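Local coordinates for protein VESB protease (Vibrio cholerae, PDB 4LK4) that probably cleaves proteins as a secreted trypsin-like serine endopeptidase of the peptidase S1 family, with an Ig-like domain following the protease domain, at residues C311-A316 / F329-S334. The protein carries 1 engineered substitution. Sequence-based numbering, arbitrary orientation.
Sequences CSVEVA and FELIFS
V313 and L331 meet through methyl groups, with V313 CG2 4.1 Å from L331 CD2. The side chains pass one another from opposing directions rather than meeting end on. With chi1 at 162°, V313 turns CG1 away from its backbone N and keeps CG2 beside it, on the side of L331. Two residues on, V315 lays CG1 over one face of the F329 ring, 4.2 Å from CZ. L331 also serves its own strand: CD1 lies at the edge of the F329 ring, in its plane. The strands run 9.8 Å apart between V313 CA and L331 CA, so side chains alone bridge them. They belong to the Ig-like domain, whose strands 310-319 and 324-335 face each other across a beta-sandwich interior. F268 packs edge-to-face on F329, and Y270 and F285 touch L331. Toward C311 and F333 the packing is looser. C311 SG comes no nearer to F333 than 4.8 Å, at CE2, and is tied to C299 by a disulfide. S312, E314, E330, I332 and S334 lie on the outer faces and are partly exposed. There E330 pairs with R341 in a salt bridge, and S312 OG hydrogen-bonds T269 OG1.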
loop_
_atom_site.group_PDB
_atom_site.type_symbol
_atom_site.label_atom_id
_atom_site.label_comp_id
_atom_site.label_asym_id
_atom_site.label_seq_id
_atom_site.Cartn_x
_atom_site.Cartn_y
_atom_site.Cartn_z
ATOM N N CYS A 311 -20.328 11.379 2.001
ATOM C CA CYS A 311 -20.369 12.766 2.404
ATOM C C CYS A 311 -19.042 13.351 2.031
ATOM O O CYS A 311 -18.048 12.641 1.935
ATOM C CB CYS A 311 -20.630 12.935 3.907
ATOM S SG CYS A 311 -19.435 12.139 5.004
ATOM N N SER A 312 -19.036 14.650 1.807
ATOM C CA SER A 312 -17.863 15.324 1.325
ATOM C C SER A 312 -17.550 16.486 2.219
ATOM O O SER A 312 -18.428 17.034 2.892
ATOM C CB SER A 312 -18.080 15.808 -0.106
ATOM O OG SER A 312 -18.438 14.721 -0.948
ATOM N N VAL A 313 -16.287 16.856 2.205
ATOM C CA VAL A 313 -15.786 17.964 2.958
ATOM C C VAL A 313 -14.969 18.786 1.990
ATOM O O VAL A 313 -14.259 18.231 1.149
ATOM C CB VAL A 313 -14.884 17.430 4.071
ATOM C CG1 VAL A 313 -13.998 18.528 4.624
ATOM C CG2 VAL A 313 -15.729 16.818 5.177
ATOM N N GLU A 314 -15.061 20.102 2.100
ATOM C CA GLU A 314 -14.351 20.996 1.177
ATOM C C GLU A 314 -13.429 21.901 1.987
ATOM O O GLU A 314 -13.885 22.707 2.792
ATOM C CB GLU A 314 -15.344 21.784 0.340
ATOM C CG GLU A 314 -14.801 22.327 -0.976
ATOM C CD GLU A 314 -15.684 23.437 -1.585
ATOM O OE1 GLU A 314 -16.686 23.909 -0.955
ATOM O OE2 GLU A 314 -15.361 23.857 -2.712
ATOM N N VAL A 315 -12.123 21.725 1.807
ATOM C CA VAL A 315 -11.148 22.409 2.637
ATOM C C VAL A 315 -10.352 23.384 1.833
ATOM O O VAL A 315 -10.281 23.281 0.622
ATOM C CB VAL A 315 -10.179 21.437 3.334
ATOM C CG1 VAL A 315 -10.971 20.381 4.079
ATOM C CG2 VAL A 315 -9.205 20.801 2.360
ATOM N N ALA A 316 -9.742 24.324 2.534
ATOM C CA ALA A 316 -8.965 25.353 1.891
ATOM C C ALA A 316 -7.678 25.678 2.629
ATOM O O ALA A 316 -7.539 25.424 3.820
ATOM C CB ALA A 316 -9.805 26.612 1.711
ATOM N N PHE A 329 -5.613 15.872 8.071
ATOM C CA PHE A 329 -6.787 15.921 8.925
ATOM C C PHE A 329 -7.514 14.579 8.902
ATOM O O PHE A 329 -7.421 13.811 7.946
ATOM C CB PHE A 329 -7.727 17.046 8.492
ATOM C CG PHE A 329 -8.145 16.947 7.063
ATOM C CD1 PHE A 329 -7.354 17.474 6.065
ATOM C CD2 PHE A 329 -9.314 16.296 6.718
ATOM C CE1 PHE A 329 -7.727 17.364 4.741
ATOM C CE2 PHE A 329 -9.703 16.191 5.406
ATOM C CZ PHE A 329 -8.903 16.720 4.409
ATOM N N GLU A 330 -8.266 14.348 9.957
ATOM C CA GLU A 330 -8.807 13.067 10.289
ATOM C C GLU A 330 -10.301 13.216 10.541
ATOM O O GLU A 330 -10.727 14.096 11.312
ATOM C CB GLU A 330 -8.111 12.611 11.567
ATOM C CG GLU A 330 -8.269 11.153 11.913
ATOM C CD GLU A 330 -7.050 10.599 12.668
ATOM O OE1 GLU A 330 -7.130 10.462 13.910
ATOM O OE2 GLU A 330 -6.008 10.311 12.017
ATOM N N LEU A 331 -11.101 12.383 9.894
ATOM C CA LEU A 331 -12.510 12.290 10.242
ATOM C C LEU A 331 -12.709 10.975 10.972
ATOM O O LEU A 331 -12.234 9.948 10.522
ATOM C CB LEU A 331 -13.411 12.345 9.011
ATOM C CG LEU A 331 -13.740 13.696 8.376
ATOM C CD1 LEU A 331 -12.527 14.319 7.702
ATOM C CD2 LEU A 331 -14.852 13.486 7.354
ATOM N N ILE A 332 -13.438 11.024 12.083
ATOM C CA ILE A 332 -13.667 9.875 12.942
ATOM C C ILE A 332 -15.144 9.490 12.945
ATOM O O ILE A 332 -16.025 10.357 13.086
ATOM C CB ILE A 332 -13.307 10.222 14.383
ATOM C CG1 ILE A 332 -11.967 10.948 14.454
ATOM C CG2 ILE A 332 -13.266 8.963 15.218
ATOM C CD1 ILE A 332 -11.720 11.594 15.802
ATOM N N PHE A 333 -15.402 8.191 12.838
ATOM C CA PHE A 333 -16.757 7.663 12.800
ATOM C C PHE A 333 -16.902 6.562 13.797
ATOM O O PHE A 333 -15.974 5.797 13.992
ATOM C CB PHE A 333 -17.095 7.082 11.450
ATOM C CG PHE A 333 -16.880 8.027 10.318
ATOM C CD1 PHE A 333 -15.627 8.152 9.734
ATOM C CD2 PHE A 333 -17.931 8.777 9.820
ATOM C CE1 PHE A 333 -15.426 9.014 8.674
ATOM C CE2 PHE A 333 -17.735 9.643 8.756
ATOM C CZ PHE A 333 -16.478 9.756 8.180
ATOM N N SER A 334 -18.069 6.510 14.432
ATOM C CA SER A 334 -18.432 5.444 15.340
ATOM C C SER A 334 -19.232 4.450 14.546
ATOM O O SER A 334 -19.963 4.844 13.635
ATOM C CB SER A 334 -19.327 5.979 16.450
ATOM O OG SER A 334 -18.724 7.078 17.053
#